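Local atomic coordinates of endo-b-1,4-glucanase (Nasutitermes takasagoensis, PDB entry 1KS8), a protein that probably catalyses the internal hydrolysis of beta-1,4-glucosidic linkages in cellulose and related beta-glucans, as a family 9 glycosyl hydrolase. Residues Leu72-Ile77 / Met314-Glu319; Arg10-Phe15 / Asp416-Phe421; Phe187-Arg192 / Asp213-Ala218; Thr155-Ala160 / Ala219-Arg224. All coordinates share one frame; numbering follows the deposited sequence.

Contact 1 (Leu72-Ile77 / Met314-Glu319); sequences LAWGLI and MLEAAE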
loop_
_atom_site.group_PDB
_atom_site.type_symbol
_atom_site.label_atom_id
_atom_site.label_comp_id
_atom_site.label_asym_id
_atom_site.label_seq_id
_atom_site.Cartn_x
_atom_site.Cartn_y
_atom_site.Cartn_z
ATOM N N LEU A 72 -5.073 2.746 -1.883
ATOM C CA LEU A 72 -5.051 4.139 -2.309
ATOM C C LEU A 72 -6.307 4.437 -3.129
ATOM O O LEU A 72 -6.947 5.468 -2.935
ATOM C CB LEU A 72 -3.797 4.442 -3.140
ATOM C CG LEU A 72 -2.462 4.494 -2.389
ATOM C CD1 LEU A 72 -1.371 4.882 -3.372
ATOM C CD2 LEU A 72 -2.526 5.503 -1.238
ATOM N N ALA A 73 -6.666 3.532 -4.036
ATOM C CA ALA A 73 -7.857 3.727 -4.862
ATOM C C ALA A 73 -9.110 3.731 -3.985
ATOM O O ALA A 73 -10.029 4.518 -4.199
ATOM C CB ALA A 73 -7.953 2.621 -5.915
ATOM N N TRP A 74 -9.134 2.845 -2.997
ATOM C CA TRP A 74 -10.261 2.730 -2.074
ATOM C C TRP A 74 -10.528 4.072 -1.387
ATOM O O TRP A 74 -11.672 4.527 -1.310
ATOM C CB TRP A 74 -9.934 1.642 -1.048
ATOM C CG TRP A 74 -11.042 1.218 -0.130
ATOM C CD1 TRP A 74 -12.371 1.523 -0.227
ATOM C CD2 TRP A 74 -10.908 0.354 1.001
ATOM N NE1 TRP A 74 -13.074 0.894 0.777
ATOM C CE2 TRP A 74 -12.198 0.171 1.545
ATOM C CE3 TRP A 74 -9.819 -0.287 1.608
ATOM C CZ2 TRP A 74 -12.430 -0.629 2.670
ATOM C CZ3 TRP A 74 -10.050 -1.082 2.727
ATOM C CH2 TRP A 74 -11.345 -1.245 3.244
ATOM N N GLY A 75 -9.470 4.713 -0.900
ATOM C CA GLY A 75 -9.628 5.997 -0.241
ATOM C C GLY A 75 -10.050 7.084 -1.212
ATOM O O GLY A 75 -10.794 7.995 -0.852
ATOM N N LEU A 76 -9.565 6.990 -2.447
ATOM C CA LEU A 76 -9.897 7.958 -3.488
ATOM C C LEU A 76 -11.375 7.880 -3.845
ATOM O O LEU A 76 -11.990 8.882 -4.216
ATOM C CB LEU A 76 -9.068 7.692 -4.746
ATOM C CG LEU A 76 -7.946 8.674 -5.080
ATOM C CD1 LEU A 76 -7.233 8.202 -6.339
ATOM C CD2 LEU A 76 -8.515 10.071 -5.286
ATOM N N ILE A 77 -11.940 6.683 -3.741
ATOM C CA ILE A 77 -13.349 6.474 -4.055
ATOM C C ILE A 77 -14.270 6.946 -2.930
ATOM O O ILE A 77 -15.201 7.718 -3.165
ATOM C CB ILE A 77 -13.637 4.979 -4.330
ATOM C CG1 ILE A 77 -12.862 4.517 -5.569
ATOM C CG2 ILE A 77 -15.138 4.761 -4.515
ATOM C CD1 ILE A 77 -12.814 3.006 -5.736
ATOM N N MET A 314 -11.431 1.888 10.887
ATOM C CA MET A 314 -12.362 2.583 11.771
ATOM C C MET A 314 -13.119 3.671 11.020
ATOM O O MET A 314 -14.321 3.855 11.223
ATOM C CB MET A 314 -11.615 3.200 12.953
ATOM C CG MET A 314 -11.100 2.176 13.942
ATOM S SD MET A 314 -10.293 2.956 15.346
ATOM C CE MET A 314 -9.375 1.568 16.003
ATOM N N LEU A 315 -12.416 4.396 10.155
ATOM C CA LEU A 315 -13.043 5.456 9.378
ATOM C C LEU A 315 -14.053 4.865 8.393
ATOM O O LEU A 315 -15.114 5.450 8.151
ATOM C CB LEU A 315 -11.969 6.269 8.649
ATOM C CG LEU A 315 -11.151 7.143 9.608
ATOM C CD1 LEU A 315 -9.839 7.568 8.962
ATOM C CD2 LEU A 315 -11.976 8.354 10.011
ATOM N N GLU A 316 -13.735 3.698 7.840
ATOM C CA GLU A 316 -14.641 3.036 6.908
ATOM C C GLU A 316 -15.859 2.524 7.670
ATOM O O GLU A 316 -16.983 2.561 7.166
ATOM C CB GLU A 316 -13.931 1.872 6.206
ATOM C CG GLU A 316 -13.032 2.308 5.058
ATOM C CD GLU A 316 -13.816 2.650 3.807
ATOM O OE1 GLU A 316 -13.288 3.381 2.943
ATOM O OE2 GLU A 316 -14.964 2.174 3.680
ATOM N N ALA A 317 -15.632 2.050 8.890
ATOM C CA ALA A 317 -16.714 1.542 9.727
ATOM C C ALA A 317 -17.664 2.678 10.092
ATOM O O ALA A 317 -18.884 2.496 10.112
ATOM C CB ALA A 317 -16.148 0.910 10.987
ATOM N N ALA A 318 -17.103 3.849 10.382
ATOM C CA ALA A 318 -17.912 5.007 10.740
ATOM C C ALA A 318 -18.864 5.363 9.603
ATOM O O ALA A 318 -19.992 5.802 9.842
ATOM C CB ALA A 318 -17.013 6.197 11.070
ATOM N N GLU A 319 -18.415 5.170 8.365
ATOM C CA GLU A 319 -19.245 5.468 7.203
ATOM C C GLU A 319 -20.456 4.540 7.132
ATOM O O GLU A 319 -21.463 4.878 6.512
ATOM C CB GLU A 319 -18.425 5.351 5.915
ATOM C CG GLU A 319 -17.348 6.414 5.791
ATOM C CD GLU A 319 -17.925 7.819 5.728
ATOM O OE1 GLU A 319 -17.274 8.755 6.233
ATOM O OE2 GLU A 319 -19.027 7.990 5.164
HETATM O O HOH W 1 -15.997 1.082 0.735
#

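Contact 2 (Arg10-Phe15 / Asp416-Phe421); sequences RDSLLF and DYNAGF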
loop_
_atom_site.group_PDB
_atom_site.type_symbol
_atom_site.label_atom_id
_atom_site.label_comp_id
_atom_site.label_asym_id
_atom_site.label_seq_id
_atom_site.Cartn_x
_atom_site.Cartn_y
_atom_site.Cartn_z
ATOM N N ARG A 10 -0.717 15.759 0.927
ATOM C CA ARG A 10 0.137 16.145 -0.190
ATOM C C ARG A 10 1.540 15.578 0.022
ATOM O O ARG A 10 2.191 15.144 -0.928
ATOM C CB ARG A 10 0.217 17.668 -0.307
ATOM C CG ARG A 10 -1.106 18.334 -0.638
ATOM C CD ARG A 10 -0.972 19.853 -0.677
ATOM N NE ARG A 10 -2.279 20.499 -0.665
ATOM C CZ ARG A 10 -2.690 21.344 0.275
ATOM N NH1 ARG A 10 -1.895 21.657 1.292
ATOM N NH2 ARG A 10 -3.904 21.872 0.203
ATOM N N ASP A 11 2.002 15.581 1.270
ATOM C CA ASP A 11 3.327 15.050 1.582
ATOM C C ASP A 11 3.383 13.557 1.277
ATOM O O ASP A 11 4.367 13.064 0.728
ATOM C CB ASP A 11 3.672 15.269 3.058
ATOM C CG ASP A 11 4.019 16.712 3.383
ATOM O OD1 ASP A 11 4.238 16.995 4.580
ATOM O OD2 ASP A 11 4.080 17.556 2.465
ATOM N N SER A 12 2.327 12.833 1.638
ATOM C CA SER A 12 2.289 11.397 1.379
ATOM C C SER A 12 2.385 11.139 -0.125
ATOM O O SER A 12 3.029 10.186 -0.565
ATOM C CB SER A 12 1.004 10.788 1.949
ATOM O OG SER A 12 1.029 9.369 1.866
ATOM N N LEU A 13 1.746 11.991 -0.920
ATOM C CA LEU A 13 1.816 11.835 -2.363
ATOM C C LEU A 13 3.245 12.082 -2.840
ATOM O O LEU A 13 3.683 11.485 -3.822
ATOM C CB LEU A 13 0.827 12.785 -3.048
ATOM C CG LEU A 13 -0.619 12.278 -2.958
ATOM C CD1 LEU A 13 -1.592 13.400 -3.269
ATOM C CD2 LEU A 13 -0.802 11.101 -3.917
ATOM N N LEU A 14 3.984 12.948 -2.146
ATOM C CA LEU A 14 5.374 13.196 -2.519
ATOM C C LEU A 14 6.195 11.948 -2.212
ATOM O O LEU A 14 7.161 11.645 -2.910
ATOM C CB LEU A 14 5.947 14.396 -1.756
ATOM C CG LEU A 14 5.386 15.773 -2.127
ATOM C CD1 LEU A 14 6.040 16.829 -1.252
ATOM C CD2 LEU A 14 5.642 16.075 -3.595
ATOM N N PHE A 15 5.819 11.223 -1.163
ATOM C CA PHE A 15 6.538 9.997 -0.844
ATOM C C PHE A 15 6.350 9.016 -1.999
ATOM O O PHE A 15 7.306 8.392 -2.450
ATOM C CB PHE A 15 6.027 9.365 0.458
ATOM C CG PHE A 15 6.524 7.955 0.675
ATOM C CD1 PHE A 15 7.885 7.686 0.795
ATOM C CD2 PHE A 15 5.628 6.891 0.727
ATOM C CE1 PHE A 15 8.344 6.373 0.962
ATOM C CE2 PHE A 15 6.080 5.577 0.893
ATOM C CZ PHE A 15 7.437 5.319 1.010
ATOM N N ASP A 416 3.627 0.076 1.203
ATOM C CA ASP A 416 2.451 -0.383 1.935
ATOM C C ASP A 416 2.270 0.307 3.281
ATOM O O ASP A 416 1.176 0.303 3.832
ATOM C CB ASP A 416 2.410 -1.922 2.082
ATOM C CG ASP A 416 3.556 -2.497 2.902
ATOM O OD1 ASP A 416 4.300 -1.749 3.560
ATOM O OD2 ASP A 416 3.693 -3.741 2.886
ATOM N N TYR A 417 3.326 0.937 3.791
ATOM C CA TYR A 417 3.231 1.652 5.065
ATOM C C TYR A 417 2.377 2.912 4.920
ATOM O O TYR A 417 1.636 3.279 5.828
ATOM C CB TYR A 417 4.614 2.093 5.550
ATOM C CG TYR A 417 5.441 1.056 6.275
ATOM C CD1 TYR A 417 5.163 -0.307 6.168
ATOM C CD2 TYR A 417 6.549 1.445 7.027
ATOM C CE1 TYR A 417 5.980 -1.258 6.793
ATOM C CE2 TYR A 417 7.367 0.511 7.651
ATOM C CZ TYR A 417 7.081 -0.835 7.529
ATOM O OH TYR A 417 7.913 -1.753 8.134
ATOM N N ASN A 418 2.497 3.581 3.777
ATOM C CA ASN A 418 1.756 4.817 3.545
ATOM C C ASN A 418 0.351 4.699 2.974
ATOM O O ASN A 418 -0.364 5.699 2.928
ATOM C CB ASN A 418 2.558 5.752 2.633
ATOM C CG ASN A 418 3.490 6.662 3.402
ATOM O OD1 ASN A 418 4.417 6.203 4.068
ATOM N ND2 ASN A 418 3.244 7.967 3.316
ATOM N N ALA A 419 -0.058 3.504 2.555
ATOM C CA ALA A 419 -1.378 3.333 1.941
ATOM C C ALA A 419 -2.561 3.621 2.857
ATOM O O ALA A 419 -3.349 4.528 2.584
ATOM C CB ALA A 419 -1.502 1.932 1.344
ATOM N N GLY A 420 -2.702 2.846 3.927
ATOM C CA GLY A 420 -3.802 3.072 4.852
ATOM C C GLY A 420 -3.723 4.476 5.423
ATOM O O GLY A 420 -4.732 5.167 5.559
ATOM N N PHE A 421 -2.501 4.883 5.752
ATOM C CA PHE A 421 -2.197 6.203 6.295
ATOM C C PHE A 421 -2.724 7.307 5.375
ATOM O O PHE A 421 -3.456 8.198 5.813
ATOM C CB PHE A 421 -0.675 6.316 6.455
ATOM C CG PHE A 421 -0.186 7.668 6.893
ATOM C CD1 PHE A 421 -0.495 8.169 8.152
ATOM C CD2 PHE A 421 0.644 8.413 6.060
ATOM C CE1 PHE A 421 0.021 9.396 8.577
ATOM C CE2 PHE A 421 1.164 9.636 6.473
ATOM C CZ PHE A 421 0.853 10.128 7.734
#

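Contact 3 (Phe187-Arg192 / Asp213-Ala218); sequences FANNYR and DELVWA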
loop_
_atom_site.group_PDB
_atom_site.type_symbol
_atom_site.label_atom_id
_atom_site.label_comp_id
_atom_site.label_asym_id
_atom_site.label_seq_id
_atom_site.Cartn_x
_atom_site.Cartn_y
_atom_site.Cartn_z
ATOM N N PHE A 187 -8.015 -15.993 -13.497
ATOM C CA PHE A 187 -6.744 -16.690 -13.354
ATOM C C PHE A 187 -6.551 -17.093 -11.888
ATOM O O PHE A 187 -6.248 -18.247 -11.583
ATOM C CB PHE A 187 -5.606 -15.772 -13.833
ATOM C CG PHE A 187 -4.219 -16.293 -13.549
ATOM C CD1 PHE A 187 -3.908 -17.642 -13.694
ATOM C CD2 PHE A 187 -3.210 -15.413 -13.165
ATOM C CE1 PHE A 187 -2.614 -18.107 -13.459
ATOM C CE2 PHE A 187 -1.915 -15.868 -12.930
ATOM C CZ PHE A 187 -1.617 -17.217 -13.077
ATOM N N ALA A 188 -6.751 -16.140 -10.983
ATOM C CA ALA A 188 -6.596 -16.387 -9.553
ATOM C C ALA A 188 -7.550 -17.454 -9.020
ATOM O O ALA A 188 -7.168 -18.291 -8.205
ATOM C CB ALA A 188 -6.801 -15.089 -8.781
ATOM N N ASN A 189 -8.792 -17.423 -9.484
ATOM C CA ASN A 189 -9.796 -18.369 -9.015
ATOM C C ASN A 189 -9.721 -19.754 -9.653
ATOM O O ASN A 189 -9.983 -20.760 -8.990
ATOM C CB ASN A 189 -11.190 -17.772 -9.224
ATOM C CG ASN A 189 -12.260 -18.509 -8.447
ATOM O OD1 ASN A 189 -12.066 -18.855 -7.282
ATOM N ND2 ASN A 189 -13.402 -18.741 -9.084
ATOM N N ASN A 190 -9.363 -19.804 -10.934
ATOM C CA ASN A 190 -9.274 -21.067 -11.669
ATOM C C ASN A 190 -7.986 -21.848 -11.410
ATOM O O ASN A 190 -7.943 -23.066 -11.584
ATOM C CB ASN A 190 -9.403 -20.800 -13.172
ATOM C CG ASN A 190 -10.776 -20.276 -13.559
ATOM O OD1 ASN A 190 -10.953 -19.715 -14.643
ATOM N ND2 ASN A 190 -11.753 -20.466 -12.685
ATOM N N TYR A 191 -6.936 -21.142 -11.006
ATOM C CA TYR A 191 -5.645 -21.760 -10.727
ATOM C C TYR A 191 -5.221 -21.345 -9.321
ATOM O O TYR A 191 -4.572 -20.314 -9.126
ATOM C CB TYR A 191 -4.625 -21.301 -11.774
ATOM C CG TYR A 191 -5.028 -21.681 -13.185
ATOM C CD1 TYR A 191 -4.719 -22.937 -13.705
ATOM C CD2 TYR A 191 -5.773 -20.807 -13.977
ATOM C CE1 TYR A 191 -5.147 -23.315 -14.978
ATOM C CE2 TYR A 191 -6.207 -21.175 -15.251
ATOM C CZ TYR A 191 -5.891 -22.429 -15.742
ATOM O OH TYR A 191 -6.332 -22.801 -16.995
ATOM N N ARG A 192 -5.600 -22.169 -8.347
ATOM C CA ARG A 192 -5.332 -21.919 -6.933
ATOM C C ARG A 192 -3.908 -22.216 -6.463
ATOM O O ARG A 192 -3.332 -23.255 -6.792
ATOM C CB ARG A 192 -6.310 -22.735 -6.077
ATOM C CG ARG A 192 -7.790 -22.506 -6.368
ATOM C CD ARG A 192 -8.252 -21.126 -5.926
ATOM N NE ARG A 192 -9.688 -20.926 -6.121
ATOM C CZ ARG A 192 -10.639 -21.446 -5.349
ATOM N NH1 ARG A 192 -10.318 -22.211 -4.312
ATOM N NH2 ARG A 192 -11.915 -21.197 -5.610
ATOM N N ASP A 213 -8.497 -15.196 1.341
ATOM C CA ASP A 213 -9.157 -13.912 1.563
ATOM C C ASP A 213 -9.043 -13.011 0.333
ATOM O O ASP A 213 -9.901 -12.160 0.096
ATOM C CB ASP A 213 -8.581 -13.210 2.803
ATOM C CG ASP A 213 -7.109 -12.892 2.671
ATOM O OD1 ASP A 213 -6.343 -13.781 2.253
ATOM O OD2 ASP A 213 -6.712 -11.754 3.002
ATOM N N GLU A 214 -7.991 -13.214 -0.456
ATOM C CA GLU A 214 -7.777 -12.427 -1.669
ATOM C C GLU A 214 -8.841 -12.698 -2.726
ATOM O O GLU A 214 -9.233 -11.798 -3.470
ATOM C CB GLU A 214 -6.399 -12.724 -2.264
ATOM C CG GLU A 214 -5.237 -12.165 -1.467
ATOM C CD GLU A 214 -5.325 -10.665 -1.306
ATOM O OE1 GLU A 214 -5.696 -9.986 -2.287
ATOM O OE2 GLU A 214 -5.018 -10.165 -0.203
ATOM N N LEU A 215 -9.297 -13.943 -2.807
ATOM C CA LEU A 215 -10.322 -14.300 -3.780
ATOM C C LEU A 215 -11.630 -13.579 -3.453
ATOM O O LEU A 215 -12.328 -13.098 -4.346
ATOM C CB LEU A 215 -10.536 -15.817 -3.792
ATOM C CG LEU A 215 -9.357 -16.632 -4.338
ATOM C CD1 LEU A 215 -9.638 -18.121 -4.183
ATOM C CD2 LEU A 215 -9.129 -16.279 -5.802
ATOM N N VAL A 216 -11.952 -13.496 -2.167
ATOM C CA VAL A 216 -13.171 -12.821 -1.730
ATOM C C VAL A 216 -13.029 -11.315 -1.952
ATOM O O VAL A 216 -13.953 -10.653 -2.421
ATOM C CB VAL A 216 -13.443 -13.081 -0.229
ATOM C CG1 VAL A 216 -14.741 -12.413 0.185
ATOM C CG2 VAL A 216 -13.504 -14.582 0.043
ATOM N N TRP A 217 -11.859 -10.789 -1.605
ATOM C CA TRP A 217 -11.540 -9.370 -1.751
ATOM C C TRP A 217 -11.671 -8.958 -3.220
ATOM O O TRP A 217 -12.331 -7.967 -3.541
ATOM C CB TRP A 217 -10.110 -9.152 -1.235
ATOM C CG TRP A 217 -9.509 -7.766 -1.323
ATOM C CD1 TRP A 217 -8.360 -7.426 -1.985
ATOM C CD2 TRP A 217 -9.912 -6.590 -0.600
ATOM N NE1 TRP A 217 -8.017 -6.126 -1.711
ATOM C CE2 TRP A 217 -8.949 -5.587 -0.864
ATOM C CE3 TRP A 217 -10.987 -6.287 0.249
ATOM C CZ2 TRP A 217 -9.027 -4.304 -0.308
ATOM C CZ3 TRP A 217 -11.064 -5.007 0.803
ATOM C CH2 TRP A 217 -10.089 -4.034 0.521
ATOM N N ALA A 218 -11.052 -9.730 -4.109
ATOM C CA ALA A 218 -11.102 -9.449 -5.541
ATOM C C ALA A 218 -12.529 -9.531 -6.082
ATOM O O ALA A 218 -12.962 -8.673 -6.855
ATOM C CB ALA A 218 -10.201 -10.424 -6.296
#

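Contact 4 (Thr155-Ala160 / Ala219-Arg224); sequences TAAALA and AAWLYR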
loop_
_atom_site.group_PDB
_atom_site.type_symbol
_atom_site.label_atom_id
_atom_site.label_comp_id
_atom_site.label_asym_id
_atom_site.label_seq_id
_atom_site.Cartn_x
_atom_site.Cartn_y
_atom_site.Cartn_z
ATOM N N THR A 155 -4.113 -7.929 -7.320
ATOM C CA THR A 155 -3.930 -7.094 -8.500
ATOM C C THR A 155 -5.274 -6.866 -9.190
ATOM O O THR A 155 -5.555 -5.765 -9.661
ATOM C CB THR A 155 -2.919 -7.726 -9.475
ATOM O OG1 THR A 155 -1.680 -7.948 -8.785
ATOM C CG2 THR A 155 -2.661 -6.796 -10.657
ATOM N N ALA A 156 -6.110 -7.901 -9.236
ATOM C CA ALA A 156 -7.428 -7.763 -9.848
ATOM C C ALA A 156 -8.240 -6.738 -9.048
ATOM O O ALA A 156 -8.968 -5.921 -9.616
ATOM C CB ALA A 156 -8.141 -9.104 -9.861
ATOM N N ALA A 157 -8.107 -6.781 -7.725
ATOM C CA ALA A 157 -8.815 -5.848 -6.856
ATOM C C ALA A 157 -8.349 -4.421 -7.119
ATOM O O ALA A 157 -9.160 -3.501 -7.219
ATOM C CB ALA A 157 -8.580 -6.210 -5.393
ATOM N N ALA A 158 -7.036 -4.239 -7.234
ATOM C CA ALA A 158 -6.476 -2.918 -7.486
ATOM C C ALA A 158 -6.982 -2.370 -8.816
ATOM O O ALA A 158 -7.358 -1.202 -8.917
ATOM C CB ALA A 158 -4.949 -2.985 -7.492
ATOM N N LEU A 159 -6.993 -3.224 -9.835
ATOM C CA LEU A 159 -7.450 -2.815 -11.158
ATOM C C LEU A 159 -8.939 -2.475 -11.153
ATOM O O LEU A 159 -9.359 -1.489 -11.763
ATOM C CB LEU A 159 -7.153 -3.921 -12.170
ATOM C CG LEU A 159 -5.660 -4.148 -12.431
ATOM C CD1 LEU A 159 -5.467 -5.459 -13.177
ATOM C CD2 LEU A 159 -5.090 -2.987 -13.226
ATOM N N ALA A 160 -9.730 -3.280 -10.452
ATOM C CA ALA A 160 -11.166 -3.037 -10.372
ATOM C C ALA A 160 -11.430 -1.738 -9.620
ATOM O O ALA A 160 -12.256 -0.925 -10.036
ATOM C CB ALA A 160 -11.861 -4.205 -9.675
ATOM N N ALA A 219 -13.260 -10.566 -5.677
ATOM C CA ALA A 219 -14.633 -10.739 -6.135
ATOM C C ALA A 219 -15.499 -9.567 -5.690
ATOM O O ALA A 219 -16.319 -9.064 -6.457
ATOM C CB ALA A 219 -15.208 -12.049 -5.601
ATOM N N ALA A 220 -15.314 -9.129 -4.449
ATOM C CA ALA A 220 -16.088 -8.010 -3.927
ATOM C C ALA A 220 -15.809 -6.738 -4.722
ATOM O O ALA A 220 -16.732 -6.009 -5.080
ATOM C CB ALA A 220 -15.770 -7.794 -2.453
ATOM N N TRP A 221 -14.536 -6.467 -4.999
ATOM C CA TRP A 221 -14.182 -5.277 -5.763
ATOM C C TRP A 221 -14.720 -5.340 -7.188
ATOM O O TRP A 221 -15.166 -4.330 -7.733
ATOM C CB TRP A 221 -12.664 -5.072 -5.772
ATOM C CG TRP A 221 -12.192 -4.311 -4.570
ATOM C CD1 TRP A 221 -11.521 -4.806 -3.488
ATOM C CD2 TRP A 221 -12.413 -2.922 -4.306
ATOM N NE1 TRP A 221 -11.311 -3.807 -2.562
ATOM C CE2 TRP A 221 -11.850 -2.641 -3.041
ATOM C CE3 TRP A 221 -13.036 -1.886 -5.017
ATOM C CZ2 TRP A 221 -11.892 -1.364 -2.470
ATOM C CZ3 TRP A 221 -13.077 -0.618 -4.450
ATOM C CH2 TRP A 221 -12.508 -0.369 -3.188
ATOM N N LEU A 222 -14.686 -6.525 -7.790
ATOM C CA LEU A 222 -15.206 -6.675 -9.143
ATOM C C LEU A 222 -16.708 -6.427 -9.158
ATOM O O LEU A 222 -17.234 -5.848 -10.103
ATOM C CB LEU A 222 -14.882 -8.065 -9.690
ATOM C CG LEU A 222 -13.499 -8.131 -10.346
ATOM C CD1 LEU A 222 -13.107 -9.571 -10.593
ATOM C CD2 LEU A 222 -13.521 -7.332 -11.645
ATOM N N TYR A 223 -17.401 -6.856 -8.109
ATOM C CA TYR A 223 -18.838 -6.621 -8.043
ATOM C C TYR A 223 -19.084 -5.116 -7.978
ATOM O O TYR A 223 -19.941 -4.582 -8.680
ATOM C CB TYR A 223 -19.450 -7.284 -6.808
ATOM C CG TYR A 223 -20.894 -6.895 -6.589
ATOM C CD1 TYR A 223 -21.866 -7.170 -7.552
ATOM C CD2 TYR A 223 -21.288 -6.226 -5.429
ATOM C CE1 TYR A 223 -23.193 -6.788 -7.368
ATOM C CE2 TYR A 223 -22.614 -5.840 -5.235
ATOM C CZ TYR A 223 -23.559 -6.124 -6.208
ATOM O OH TYR A 223 -24.868 -5.740 -6.023
ATOM N N ARG A 224 -18.323 -4.433 -7.132
ATOM C CA ARG A 224 -18.474 -2.994 -6.982
ATOM C C ARG A 224 -18.216 -2.251 -8.290
ATOM O O ARG A 224 -18.881 -1.262 -8.591
ATOM C CB ARG A 224 -17.517 -2.476 -5.902
ATOM C CG ARG A 224 -17.696 -1.004 -5.582
ATOM C CD ARG A 224 -16.776 -0.554 -4.462
ATOM N NE ARG A 224 -17.156 0.768 -3.977
ATOM C CZ ARG A 224 -16.705 1.308 -2.851
ATOM N NH1 ARG A 224 -15.848 0.640 -2.090
ATOM N NH2 ARG A 224 -17.133 2.506 -2.475
#

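Contact 1 (Leu72-Ile77 / Met314-Glu319)
Trp74 and Glu316 alone make this contact, a carboxylate laid over an indole that bridges helix 62-78 and helix 303-319 of the (alpha/alpha)6 barrel. Glu316 OE1 sits above the rim of one ring face, 3.3 Å from Trp74 NE1, but the angle is too poor for a hydrogen bond. The two planes are 31° apart, and the carboxylate lies slantwise over the pyrrole side while Glu316 CG rests 3.8 Å from Trp74 CZ2. The N-H instead points along the ring plane to a water, which accepts from Trp74 NE1 at 2.9 Å and donates weakly to Glu316 OE2. Trp74 CG is anti to the backbone N (chi1 -171°), which sends the indole across toward helix 303-319; a bend at chi2 (-77°) folds the glutamate over it. With an alanine at Glu316, this indole face would probably lose its carboxylate cover and the water one of its acceptors. Further out, Trp217, Trp221 and Phe312 meet Trp74 in T-shaped stacks. Although Arg224 pairs with Asp78, the nearness of Asp78 OD1 to Glu316 OE1 would probably raise the tendency of one of these acids to hold a proton.

Contact 2 (Arg10-Phe15 / Asp416-Phe421)
Asn418 meets Ser12 through a hydrogen bond and Phe15 through van der Waals contact, so one amide serves both partners. The polar part is Asn418 ND2 donating to Ser12 OG at 3.0 Å, nearly straight at 166°, with the hydroxyl oxygen in the amide plane. Ser12 OG reaches this spot because it is anti to its own backbone N (chi1 -172°), and it is also hydrogen-bonded to Gln422, one turn on from Asn418. The second N-H of Asn418 goes to the carbonyl of Gly389 and its OD1 takes the backbone N of Leu391; three partners thus fix the rotation of a buried amide and tie the loop of Gly389 and Leu391 to helix 415-430. Helices 5-18 and 415-430, nearly antiparallel and 10.5 Å apart at the axes of these segments, bring together the two ends of the chain in the (alpha/alpha)6 barrel. The van der Waals part is carried by Phe15, whose ring lies slantwise to the amide with the planes 34° apart. Its CD2 comes within 3.4 Å of Asn418 CG. The Phe15 side chain is about 9 Å from that of Glu412, a probable active-site residue. Phe421 CD2 approaches Ser12 OG distantly and obliquely, at 4.3 Å.

Contact 3 (Phe187-Arg192 / Asp213-Ala218)
Asn189 and Leu215 are where the two backbones come nearest, with 6.7 Å between Asn189 CA and Leu215 CA, just before the chain leaves helical geometry at Tyr191. The contact joins the C-terminal end of helix 171-190 to the early turns of helix 212-226, two helices of the (alpha/alpha)6 barrel. Leu215 carries its side of the contact, and its two methyls divide the work. CD1 lies over one face of the Arg192 guanidinium, 3.4 Å from Arg192 NE, displaced toward the rim of the group. A bend at chi2 (-70°) doubles the arginine back along its own chain, where it grips Asn189 side-on: NE bonds to the backbone O of Asn189 at 2.9 Å, and NH2 to Asn189 OD1, also at 2.9 Å. The guanidinium thus sits by carbonyls at a helix end, where the local dipole would favour its positive charge. A leucine in place of Asn189 would remove the OD1 acceptor and is likely to leave Arg192 NH2 without this mate, so that the guanidinium is held over Leu215 CD1 mainly by the bond from NE to the backbone O. Asp213 and Glu214, which bind calcium in another structure of this protein though no metal is bound in this one, directly precede Leu215 in the chain. Leu215 CD2 meets Ala188 CB at 4.0 Å and the Ala188 carbonyl oxygen at 3.7 Å, the latter hydrogen-bonded by Ser149.

Contact 4 (Thr155-Ala160 / Ala219-Arg224)
Trp221 and Leu222 share a first torsion of -86°, but as consecutive residues of a helix they leave the backbone in different directions and so reach helix 155-160 at different places. The indole of Trp221 comes to Ala157, while Leu222, with CD1 extended away from CA (chi2 168°), turns its other methyl, CD2, toward Ala160. Trp221 CD1 lies 3.8 Å from Ala157 CB, an oblique approach to the five-membered part of the indole. Ala160 CB fits between the two large residues: it is 4.1 Å from Trp221 CB, an equal 4.1 Å from Leu222 CD2, and 3.8 Å from the backbone O of Trp221. All of this is van der Waals packing between buried groups. The short side chains of Ala157 and Ala160 are consistent with the close approach of the axes of these segments, 8.4 Å. At that spacing Ala157 CA stands only 5.5 Å from Trp221 CA. The helices run nearly parallel, 20° apart, as is consistent with neighbouring helices in one layer of an (alpha/alpha)6 barrel. Around the pair, helix 62-78 and helix 257-268 touch the indole through Thr70 and Leu263, and Trp217 meets it in a T-shaped stack. Beside Leu222 stand Phe185 of helix 171-190 and Tyr231 of helix 229-241.

How the contacts relate
From the N terminus, helix 5-18 comes first, and contact 2 closes the longest loop by returning helix 415-430 to it, so the first and last helices of the fold lie side by side. Inside that loop contact 1 joins helix 62-78 to helix 303-319. Contact 4 is nested within contact 1, bringing helix 149-165 to helix 212-226, and contact 3 is nested innermost, between helix 171-190 and the same helix 212-226. None of the loops cross. Contacts 3 and 4 touch through Trp217 and Ala157; contact 1 meets both by way of Trp74 and reaches contact 2 where Leu72 packs on Ala419. Contact 2 stays clear of contacts 3 and 4.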